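Racemase, putative (Roseobacter denitrificans, PDB 3TCS) binds magnesium and, as a putative racemase of the mandelate racemase/muconate lactonizing enzyme family, probably acts on a carboxylate substrate, perhaps as a hydro-lyase. Local coordinates at residues B[135-140]-B[165-170]; B[279-284]-B[316-321]; B[306-311]-B[330-335]. All coordinates share one frame; numbering follows the deposited sequence.

Contact 1: residues B[135-140]-B[165-170]; sequences RAYASS and AFKVRA. With DAL (D-alanine), chain L.
Lys-167 and Tyr-137 meet beside the bound D-alanine, where NZ of Lys-167 donates to OH of Tyr-137 at 2.8 Å and lies equally near, 2.8 Å, to the ligand N. The aliphatic part of the lysine passes obliquely by the tyrosine, CB of Lys-167 standing 3.6 Å from CE1 of Tyr-137, and a bend in the chain (chi3 80°) brings CE close to the phenol oxygen. Arg-169 takes the carbonyl of Ser-140 side-on: NE reaches Ser-140 O at 2.7 Å within the carbonyl plane, while NH2 reaches the same Ser-140 O at 3.0 Å from above it. Two bonds to one atom fix the turn of the guanidinium, whose edge also faces CA of D-alanine. These side chains hang on neighbouring parallel strands of the TIM barrel, joined as a beta-alpha-beta unit through helix 147-161. Backbone bonds hold the register, Lys-167 N to Ala-138 O at 2.9 Å and Ser-140 N to Lys-167 O at 3.0 Å. Ser-139 and Lys-167 share the pocket face of the sheet; Ala-138 and Phe-166 share the other, where the small methyl suits the phenyl lying close by and Phe-166 packs on Leu-154 of helix 147-161. Farther out, Lys-167 NZ forms a salt bridge with Glu-231, a magnesium ligand, and Arg-135 NH2 forms another with Asp-201.

Contact 2: residues B[279-284]-B[316-321]; sequences PDILYL and LFTMHL
Ile-281 drives its CD1 methyl against the backbone of helix 314-322, coming within 3.6 Å of both Phe-317 C and Thr-318 N. CG1 lies beside its own backbone N (chi1 -67°) and the chain then runs out extended (chi2 169°), so the long branch, not CG2, does the touching. A slim, unbranched tip suits this place, since it must fit among CB of Phe-317, OG1 of Thr-318 and, at 4.1 Å from Ile-281 CD1, the CD2 methyl of Leu-321. Next along the loop, Leu-282 crosses Phe-317 at about a right angle and sets CD2 at the edge of the ring, 3.7 Å from Phe-317 CE2. The one polar link between the segments is a water that accepts from Ile-281 N at 2.9 Å and donates to Thr-318 OG1 at 2.8 Å. With chi1 at -56°, OG1 of Thr-318 sits beside its own backbone N, and it is also bonded to the carbonyl of Val-314, one turn back in the helix. Asp-280 shapes the loop itself: OD1 accepts from Tyr-283 N at 2.9 Å in an Asx motif, while OD2 is hydrogen-bonded to His-307. The loop follows strand 276-277 of the TIM barrel, and the pairing of its Asp-280 with His-307 resembles the aspartate-histidine dyad of mandelate racemase.

Contact 3: residues B[306-311]-B[330-335]; sequences PHCANW and KYLEFS. With DAL (D-alanine), chain L.
Glu-333 reaches from strand 332-335 into the loop around Cys-308, where both segments line the D-alanine pocket of the TIM barrel. Its CB lies 4.0 Å from SG of Cys-308. With CG opposite the backbone N (chi1 171°) and the rest extended, the chain passes the Cys-308 carbonyl, Glu-333 CG coming to 3.1 Å from Cys-308 O. CD goes by the same oxygen before the carboxylate divides its work. OE1 accepts from Cys-308 N at 3.1 Å (N-H...O 155°), on its anti side and tilted from the carboxylate plane. OE2 turns to Ser-139 OG and Lys-167 NZ, one a hydrogen bond and the other a salt bridge. A carboxylate on a long stem suits this place because it can hold a loop amide with one oxygen and the lysine with the other. Putting an alanine in place of Glu-333 would probably deprive Cys-308 N of its acceptor and Lys-167 of one carboxylate mate, leaving the lysine end freer to turn. His-307 runs alongside Glu-333, its ring 82° from the carboxylate plane and CD2 of His-307 3.6 Å from OE1 of Glu-333. Water fills in for direct backbone pairing: one molecule links Pro-306 O with Tyr-331 O and Glu-333 N, and a second donates to Cys-308 O at 2.7 Å while accepting from Ser-335 N. Beyond the pocket, the flat indole of Trp-311 crosses Phe-334 obliquely and packs against it, NE1 of Trp-311 standing over one ring face, 3.8 Å from CZ of Phe-334. The same Trp-311 NE1 makes a weak hydrogen bond, 2.9 Å long, to the Ser-335 carbonyl O.

In the fold
Contact 3 stands between the other two. Its centre is about 8 Å from that of contact 1, and strands 132-139 and 332-335 are neighbours in one sheet, with Ser-139 N 2.7 Å from Phe-334 O in a probable hydrogen bond. Contact 2 lies about 9 Å from contact 3, centre to centre, and joins it through Asp-280 OD2, 2.7 Å from His-307 ND1. Contacts 1 and 3 both touch D-alanine, and the side chains of Lys-167 and His-307 each come within about 4 Å of the magnesium ion. Contact 2 sits farther back: its centre is about 17 Å from that of contact 1, and the Thr-318 side chain is about 11 Å from D-alanine.

Contact 1: residues B[135-140]-B[165-170]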
loop_
_atom_site.group_PDB
_atom_site.type_symbol
_atom_site.label_atom_id
_atom_site.label_comp_id
_atom_site.label_asym_id
_atom_site.label_seq_id
_atom_site.Cartn_x
_atom_site.Cartn_y
_atom_site.Cartn_z
ATOM N N ARG B 135 -28.243 -15.196 -3.870
ATOM C CA ARG B 135 -28.646 -14.567 -5.119
ATOM C C ARG B 135 -27.427 -13.867 -5.709
ATOM O O ARG B 135 -26.681 -13.212 -4.992
ATOM C CB ARG B 135 -29.753 -13.546 -4.867
ATOM C CG ARG B 135 -30.223 -12.844 -6.123
ATOM C CD ARG B 135 -31.138 -11.690 -5.768
ATOM N NE ARG B 135 -31.584 -10.966 -6.953
ATOM C CZ ARG B 135 -32.138 -9.760 -6.911
ATOM N NH1 ARG B 135 -32.304 -9.149 -5.745
ATOM N NH2 ARG B 135 -32.532 -9.170 -8.031
ATOM N N ALA B 136 -27.230 -13.997 -7.014
ATOM C CA ALA B 136 -26.086 -13.376 -7.665
ATOM C C ALA B 136 -26.500 -12.359 -8.714
ATOM O O ALA B 136 -27.600 -12.441 -9.264
ATOM C CB ALA B 136 -25.228 -14.447 -8.312
ATOM N N TYR B 137 -25.636 -11.383 -8.976
ATOM C CA TYR B 137 -25.935 -10.423 -10.023
ATOM C C TYR B 137 -24.894 -10.611 -11.118
ATOM O O TYR B 137 -23.703 -10.760 -10.828
ATOM C CB TYR B 137 -25.959 -8.981 -9.483
ATOM C CG TYR B 137 -24.645 -8.347 -9.062
ATOM C CD1 TYR B 137 -23.788 -7.776 -10.001
ATOM C CD2 TYR B 137 -24.320 -8.212 -7.708
ATOM C CE1 TYR B 137 -22.638 -7.067 -9.602
ATOM C CE2 TYR B 137 -23.175 -7.505 -7.296
ATOM C CZ TYR B 137 -22.347 -6.933 -8.248
ATOM O OH TYR B 137 -21.252 -6.198 -7.842
ATOM N N ALA B 138 -25.350 -10.661 -12.368
ATOM C CA ALA B 138 -24.449 -10.847 -13.499
ATOM C C ALA B 138 -23.620 -9.583 -13.654
ATOM O O ALA B 138 -24.146 -8.498 -13.901
ATOM C CB ALA B 138 -25.237 -11.128 -14.767
ATOM N N SER B 139 -22.311 -9.724 -13.505
ATOM C CA SER B 139 -21.434 -8.574 -13.583
ATOM C C SER B 139 -20.576 -8.512 -14.846
ATOM O O SER B 139 -19.759 -9.396 -15.098
ATOM C CB SER B 139 -20.545 -8.550 -12.332
ATOM O OG SER B 139 -19.862 -7.320 -12.192
ATOM N N SER B 140 -20.783 -7.462 -15.639
ATOM C CA SER B 140 -20.008 -7.246 -16.857
ATOM C C SER B 140 -18.783 -6.415 -16.490
ATOM O O SER B 140 -18.895 -5.435 -15.755
ATOM C CB SER B 140 -20.824 -6.484 -17.903
ATOM O OG SER B 140 -19.966 -6.003 -18.924
ATOM N N ALA B 165 -30.524 -9.583 -11.659
ATOM C CA ALA B 165 -29.759 -8.393 -11.290
ATOM C C ALA B 165 -28.566 -8.350 -12.242
ATOM O O ALA B 165 -27.983 -9.389 -12.558
ATOM C CB ALA B 165 -29.291 -8.478 -9.831
ATOM N N PHE B 166 -28.217 -7.152 -12.706
ATOM C CA PHE B 166 -27.132 -6.984 -13.669
ATOM C C PHE B 166 -26.345 -5.701 -13.439
ATOM O O PHE B 166 -26.929 -4.660 -13.147
ATOM C CB PHE B 166 -27.719 -6.933 -15.087
ATOM C CG PHE B 166 -28.597 -8.097 -15.418
ATOM C CD1 PHE B 166 -28.084 -9.195 -16.095
ATOM C CD2 PHE B 166 -29.919 -8.133 -14.978
ATOM C CE1 PHE B 166 -28.874 -10.325 -16.323
ATOM C CE2 PHE B 166 -30.717 -9.255 -15.199
ATOM C CZ PHE B 166 -30.190 -10.353 -15.873
ATOM N N LYS B 167 -25.026 -5.774 -13.590
ATOM C CA LYS B 167 -24.183 -4.593 -13.438
ATOM C C LYS B 167 -23.359 -4.344 -14.703
ATOM O O LYS B 167 -22.749 -5.262 -15.252
ATOM C CB LYS B 167 -23.240 -4.730 -12.234
ATOM C CG LYS B 167 -22.484 -3.424 -11.929
ATOM C CD LYS B 167 -21.776 -3.440 -10.571
ATOM C CE LYS B 167 -20.449 -4.190 -10.606
ATOM N NZ LYS B 167 -19.815 -4.217 -9.243
ATOM N N VAL B 168 -23.354 -3.098 -15.164
ATOM C CA VAL B 168 -22.597 -2.724 -16.349
ATOM C C VAL B 168 -21.653 -1.586 -15.971
ATOM O O VAL B 168 -21.606 -1.181 -14.809
ATOM C CB VAL B 168 -23.530 -2.286 -17.510
ATOM C CG1 VAL B 168 -24.424 -3.447 -17.914
ATOM C CG2 VAL B 168 -24.364 -1.080 -17.097
ATOM N N ARG B 169 -20.914 -1.066 -16.946
ATOM C CA ARG B 169 -19.940 -0.007 -16.684
ATOM C C ARG B 169 -20.309 1.360 -17.239
ATOM O O ARG B 169 -20.888 1.470 -18.321
ATOM C CB ARG B 169 -18.577 -0.404 -17.264
ATOM C CG ARG B 169 -18.095 -1.784 -16.841
ATOM C CD ARG B 169 -17.638 -1.800 -15.389
ATOM N NE ARG B 169 -17.822 -3.117 -14.783
ATOM C CZ ARG B 169 -17.395 -3.450 -13.569
ATOM N NH1 ARG B 169 -16.743 -2.569 -12.824
ATOM N NH2 ARG B 169 -17.647 -4.657 -13.089
ATOM N N ALA B 170 -19.938 2.395 -16.490
ATOM C CA ALA B 170 -20.175 3.783 -16.872
ATOM C C ALA B 170 -18.812 4.456 -16.997
ATOM O O ALA B 170 -17.839 4.012 -16.385
ATOM C CB ALA B 170 -21.013 4.498 -15.803
HETATM N N DAL L . -17.023 -4.274 -8.898
HETATM C CA DAL L . -16.411 -4.313 -10.239
HETATM C CB DAL L . -16.103 -5.747 -10.644
HETATM C C DAL L . -15.145 -3.525 -10.237
HETATM O O DAL L . -15.163 -2.368 -9.965
#

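Contact 2: residues B[279-284]-B[316-321]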
loop_
_atom_site.group_PDB
_atom_site.type_symbol
_atom_site.label_atom_id
_atom_site.label_comp_id
_atom_site.label_asym_id
_atom_site.label_seq_id
_atom_site.Cartn_x
_atom_site.Cartn_y
_atom_site.Cartn_z
ATOM N N PRO B 279 -16.003 -4.461 0.424
ATOM C CA PRO B 279 -14.637 -4.964 0.564
ATOM C C PRO B 279 -14.400 -6.165 -0.353
ATOM O O PRO B 279 -15.344 -6.878 -0.705
ATOM C CB PRO B 279 -14.574 -5.362 2.035
ATOM C CG PRO B 279 -15.978 -5.842 2.302
ATOM C CD PRO B 279 -16.816 -4.782 1.609
ATOM N N ASP B 280 -13.148 -6.358 -0.763
ATOM C CA ASP B 280 -12.777 -7.524 -1.559
ATOM C C ASP B 280 -11.990 -8.341 -0.534
ATOM O O ASP B 280 -10.981 -7.880 -0.009
ATOM C CB ASP B 280 -11.884 -7.139 -2.747
ATOM C CG ASP B 280 -11.406 -8.360 -3.538
ATOM O OD1 ASP B 280 -10.567 -9.117 -3.011
ATOM O OD2 ASP B 280 -11.874 -8.569 -4.679
ATOM N N ILE B 281 -12.477 -9.538 -0.229
ATOM C CA ILE B 281 -11.843 -10.391 0.767
ATOM C C ILE B 281 -10.336 -10.562 0.625
ATOM O O ILE B 281 -9.607 -10.574 1.623
ATOM C CB ILE B 281 -12.499 -11.787 0.777
ATOM C CG1 ILE B 281 -13.941 -11.667 1.283
ATOM C CG2 ILE B 281 -11.686 -12.750 1.642
ATOM C CD1 ILE B 281 -14.769 -12.921 1.080
ATOM N N LEU B 282 -9.865 -10.694 -0.606
ATOM C CA LEU B 282 -8.441 -10.899 -0.818
ATOM C C LEU B 282 -7.614 -9.610 -0.867
ATOM O O LEU B 282 -6.473 -9.598 -0.405
ATOM C CB LEU B 282 -8.231 -11.761 -2.069
ATOM C CG LEU B 282 -8.989 -13.102 -1.996
ATOM C CD1 LEU B 282 -8.680 -13.937 -3.235
ATOM C CD2 LEU B 282 -8.593 -13.875 -0.729
ATOM N N TYR B 283 -8.165 -8.525 -1.411
ATOM C CA TYR B 283 -7.409 -7.271 -1.430
ATOM C C TYR B 283 -7.287 -6.743 0.002
ATOM O O TYR B 283 -6.316 -6.067 0.348
ATOM C CB TYR B 283 -8.108 -6.184 -2.265
ATOM C CG TYR B 283 -8.170 -6.407 -3.765
ATOM C CD1 TYR B 283 -7.164 -7.100 -4.440
ATOM C CD2 TYR B 283 -9.223 -5.875 -4.519
ATOM C CE1 TYR B 283 -7.202 -7.259 -5.827
ATOM C CE2 TYR B 283 -9.269 -6.028 -5.907
ATOM C CZ TYR B 283 -8.252 -6.722 -6.554
ATOM O OH TYR B 283 -8.281 -6.865 -7.924
ATOM N N LEU B 284 -8.286 -7.048 0.828
ATOM C CA LEU B 284 -8.322 -6.572 2.210
ATOM C C LEU B 284 -7.440 -7.344 3.190
ATOM O O LEU B 284 -7.182 -6.873 4.294
ATOM C CB LEU B 284 -9.774 -6.554 2.710
ATOM C CG LEU B 284 -10.125 -6.060 4.120
ATOM C CD1 LEU B 284 -9.495 -4.699 4.393
ATOM C CD2 LEU B 284 -11.648 -5.967 4.232
ATOM N N LEU B 316 -16.071 -17.630 -4.434
ATOM C CA LEU B 316 -16.502 -18.661 -3.489
ATOM C C LEU B 316 -16.327 -18.185 -2.049
ATOM O O LEU B 316 -17.197 -18.407 -1.202
ATOM C CB LEU B 316 -15.703 -19.953 -3.697
ATOM C CG LEU B 316 -16.052 -21.144 -2.795
ATOM C CD1 LEU B 316 -17.539 -21.479 -2.917
ATOM C CD2 LEU B 316 -15.202 -22.353 -3.189
ATOM N N PHE B 317 -15.201 -17.532 -1.766
ATOM C CA PHE B 317 -14.966 -17.029 -0.417
ATOM C C PHE B 317 -16.087 -16.069 -0.041
ATOM O O PHE B 317 -16.560 -16.059 1.097
ATOM C CB PHE B 317 -13.639 -16.275 -0.325
ATOM C CG PHE B 317 -12.429 -17.110 -0.646
ATOM C CD1 PHE B 317 -12.442 -18.491 -0.467
ATOM C CD2 PHE B 317 -11.255 -16.499 -1.070
ATOM C CE1 PHE B 317 -11.288 -19.256 -0.705
ATOM C CE2 PHE B 317 -10.091 -17.254 -1.307
ATOM C CZ PHE B 317 -10.112 -18.631 -1.124
ATOM N N THR B 318 -16.493 -15.252 -1.008
ATOM C CA THR B 318 -17.551 -14.266 -0.793
ATOM C C THR B 318 -18.887 -14.961 -0.555
ATOM O O THR B 318 -19.687 -14.524 0.280
ATOM C CB THR B 318 -17.657 -13.311 -2.002
ATOM O OG1 THR B 318 -16.384 -12.691 -2.228
ATOM C CG2 THR B 318 -18.690 -12.226 -1.741
ATOM N N MET B 319 -19.129 -16.044 -1.291
ATOM C CA MET B 319 -20.359 -16.815 -1.130
ATOM C C MET B 319 -20.472 -17.314 0.313
ATOM O O MET B 319 -21.534 -17.218 0.926
ATOM C CB MET B 319 -20.370 -18.003 -2.100
ATOM C CG MET B 319 -20.669 -17.613 -3.541
ATOM S SD MET B 319 -20.162 -18.879 -4.731
ATOM C CE MET B 319 -21.025 -20.344 -4.074
ATOM N N HIS B 320 -19.379 -17.842 0.859
ATOM C CA HIS B 320 -19.404 -18.330 2.236
ATOM C C HIS B 320 -19.637 -17.183 3.213
ATOM O O HIS B 320 -20.398 -17.321 4.174
ATOM C CB HIS B 320 -18.092 -19.033 2.602
ATOM C CG HIS B 320 -18.015 -20.459 2.151
ATOM N ND1 HIS B 320 -17.800 -20.817 0.837
ATOM C CD2 HIS B 320 -18.117 -21.618 2.843
ATOM C CE1 HIS B 320 -17.769 -22.134 0.740
ATOM N NE2 HIS B 320 -17.960 -22.644 1.943
ATOM N N LEU B 321 -18.979 -16.054 2.970
ATOM C CA LEU B 321 -19.132 -14.898 3.844
ATOM C C LEU B 321 -20.580 -14.410 3.852
ATOM O O LEU B 321 -21.146 -14.143 4.913
ATOM C CB LEU B 321 -18.213 -13.755 3.396
ATOM C CG LEU B 321 -18.261 -12.503 4.286
ATOM C CD1 LEU B 321 -17.568 -12.795 5.612
ATOM C CD2 LEU B 321 -17.588 -11.336 3.590
HETATM O O HOH W 1 -14.811 -10.463 -1.729
#

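Contact 3: residues B[306-311]-B[330-335]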
loop_
_atom_site.group_PDB
_atom_site.type_symbol
_atom_site.label_atom_id
_atom_site.label_comp_id
_atom_site.label_asym_id
_atom_site.label_seq_id
_atom_site.Cartn_x
_atom_site.Cartn_y
_atom_site.Cartn_z
ATOM N N PRO B 306 -19.869 -7.401 -0.960
ATOM C CA PRO B 306 -18.480 -7.573 -1.382
ATOM C C PRO B 306 -18.199 -7.570 -2.875
ATOM O O PRO B 306 -19.065 -7.860 -3.703
ATOM C CB PRO B 306 -18.080 -8.905 -0.741
ATOM C CG PRO B 306 -19.016 -9.028 0.439
ATOM C CD PRO B 306 -20.316 -8.546 -0.149
ATOM N N HIS B 307 -16.956 -7.241 -3.195
ATOM C CA HIS B 307 -16.477 -7.233 -4.563
ATOM C C HIS B 307 -15.750 -8.558 -4.807
ATOM O O HIS B 307 -14.937 -8.980 -3.996
ATOM C CB HIS B 307 -15.508 -6.061 -4.764
ATOM C CG HIS B 307 -14.641 -6.178 -5.981
ATOM N ND1 HIS B 307 -13.507 -6.962 -6.017
ATOM C CD2 HIS B 307 -14.732 -5.592 -7.198
ATOM C CE1 HIS B 307 -12.935 -6.850 -7.204
ATOM N NE2 HIS B 307 -13.659 -6.024 -7.939
ATOM N N CYS B 308 -16.088 -9.222 -5.908
ATOM C CA CYS B 308 -15.438 -10.463 -6.335
ATOM C C CYS B 308 -15.701 -10.451 -7.834
ATOM O O CYS B 308 -16.829 -10.644 -8.280
ATOM C CB CYS B 308 -16.013 -11.714 -5.629
ATOM S SG CYS B 308 -17.802 -11.865 -5.361
ATOM N N ALA B 309 -14.644 -10.202 -8.604
ATOM C CA ALA B 309 -14.774 -10.042 -10.049
ATOM C C ALA B 309 -14.289 -11.129 -11.004
ATOM O O ALA B 309 -14.195 -10.886 -12.206
ATOM C CB ALA B 309 -14.140 -8.711 -10.447
ATOM N N ASN B 310 -13.971 -12.309 -10.497
ATOM C CA ASN B 310 -13.535 -13.372 -11.391
ATOM C C ASN B 310 -13.804 -14.726 -10.779
ATOM O O ASN B 310 -14.217 -14.824 -9.620
ATOM C CB ASN B 310 -12.047 -13.221 -11.741
ATOM C CG ASN B 310 -11.161 -13.204 -10.521
ATOM O OD1 ASN B 310 -11.083 -14.187 -9.784
ATOM N ND2 ASN B 310 -10.487 -12.078 -10.295
ATOM N N TRP B 311 -13.572 -15.772 -11.560
ATOM C CA TRP B 311 -13.822 -17.118 -11.090
ATOM C C TRP B 311 -12.647 -17.810 -10.422
ATOM O O TRP B 311 -12.506 -19.035 -10.502
ATOM C CB TRP B 311 -14.380 -17.984 -12.220
ATOM C CG TRP B 311 -15.739 -17.534 -12.681
ATOM C CD1 TRP B 311 -16.507 -16.537 -12.143
ATOM C CD2 TRP B 311 -16.477 -18.049 -13.795
ATOM N NE1 TRP B 311 -17.676 -16.396 -12.859
ATOM C CE2 TRP B 311 -17.681 -17.312 -13.879
ATOM C CE3 TRP B 311 -16.235 -19.061 -14.735
ATOM C CZ2 TRP B 311 -18.641 -17.555 -14.867
ATOM C CZ3 TRP B 311 -17.192 -19.303 -15.718
ATOM C CH2 TRP B 311 -18.380 -18.550 -15.775
ATOM N N LYS B 330 -27.747 -7.310 -1.045
ATOM C CA LYS B 330 -28.742 -8.028 -1.833
ATOM C C LYS B 330 -28.268 -9.183 -2.703
ATOM O O LYS B 330 -29.062 -10.049 -3.060
ATOM C CB LYS B 330 -29.485 -7.043 -2.741
ATOM C CG LYS B 330 -30.060 -5.820 -2.042
ATOM C CD LYS B 330 -30.523 -4.802 -3.082
ATOM C CE LYS B 330 -30.920 -3.482 -2.447
ATOM N NZ LYS B 330 -31.370 -2.487 -3.467
ATOM N N TYR B 331 -26.986 -9.207 -3.047
ATOM C CA TYR B 331 -26.505 -10.244 -3.949
ATOM C C TYR B 331 -24.996 -10.365 -4.056
ATOM O O TYR B 331 -24.248 -9.473 -3.658
ATOM C CB TYR B 331 -27.090 -9.992 -5.350
ATOM C CG TYR B 331 -27.413 -8.523 -5.625
ATOM C CD1 TYR B 331 -28.618 -8.156 -6.232
ATOM C CD2 TYR B 331 -26.544 -7.505 -5.229
ATOM C CE1 TYR B 331 -28.951 -6.816 -6.424
ATOM C CE2 TYR B 331 -26.869 -6.153 -5.418
ATOM C CZ TYR B 331 -28.077 -5.820 -6.012
ATOM O OH TYR B 331 -28.428 -4.495 -6.165
ATOM N N LEU B 332 -24.577 -11.494 -4.619
ATOM C CA LEU B 332 -23.175 -11.831 -4.845
ATOM C C LEU B 332 -22.748 -11.322 -6.221
ATOM O O LEU B 332 -23.430 -11.584 -7.210
ATOM C CB LEU B 332 -23.011 -13.356 -4.835
ATOM C CG LEU B 332 -21.659 -13.926 -5.268
ATOM C CD1 LEU B 332 -20.742 -13.994 -4.059
ATOM C CD2 LEU B 332 -21.847 -15.320 -5.873
ATOM N N GLU B 333 -21.631 -10.603 -6.300
ATOM C CA GLU B 333 -21.164 -10.150 -7.604
ATOM C C GLU B 333 -20.736 -11.408 -8.358
ATOM O O GLU B 333 -19.992 -12.238 -7.829
ATOM C CB GLU B 333 -19.976 -9.197 -7.471
ATOM C CG GLU B 333 -19.336 -8.888 -8.821
ATOM C CD GLU B 333 -18.415 -7.692 -8.801
ATOM O OE1 GLU B 333 -17.757 -7.418 -7.772
ATOM O OE2 GLU B 333 -18.344 -7.021 -9.844
ATOM N N PHE B 334 -21.216 -11.569 -9.583
ATOM C CA PHE B 334 -20.866 -12.762 -10.343
ATOM C C PHE B 334 -20.422 -12.408 -11.754
ATOM O O PHE B 334 -21.237 -12.057 -12.598
ATOM C CB PHE B 334 -22.067 -13.703 -10.400
ATOM C CG PHE B 334 -21.724 -15.093 -10.855
ATOM C CD1 PHE B 334 -21.170 -16.013 -9.970
ATOM C CD2 PHE B 334 -21.936 -15.474 -12.176
ATOM C CE1 PHE B 334 -20.831 -17.298 -10.395
ATOM C CE2 PHE B 334 -21.599 -16.758 -12.613
ATOM C CZ PHE B 334 -21.046 -17.669 -11.718
ATOM N N SER B 335 -19.121 -12.499 -12.007
ATOM C CA SER B 335 -18.591 -12.184 -13.326
ATOM C C SER B 335 -19.163 -13.114 -14.385
ATOM O O SER B 335 -19.209 -14.330 -14.191
ATOM C CB SER B 335 -17.070 -12.315 -13.338
ATOM O OG SER B 335 -16.585 -12.168 -14.660
HETATM N N DAL L . -17.023 -4.274 -8.898
HETATM C CA DAL L . -16.411 -4.313 -10.239
HETATM C CB DAL L . -16.103 -5.747 -10.644
HETATM C C DAL L . -15.145 -3.525 -10.237
HETATM O O DAL L . -15.163 -2.368 -9.965
HETATM O O HOH W 2 -21.134 -9.520 -3.569
HETATM O O HOH W 3 -17.292 -12.850 -9.796
#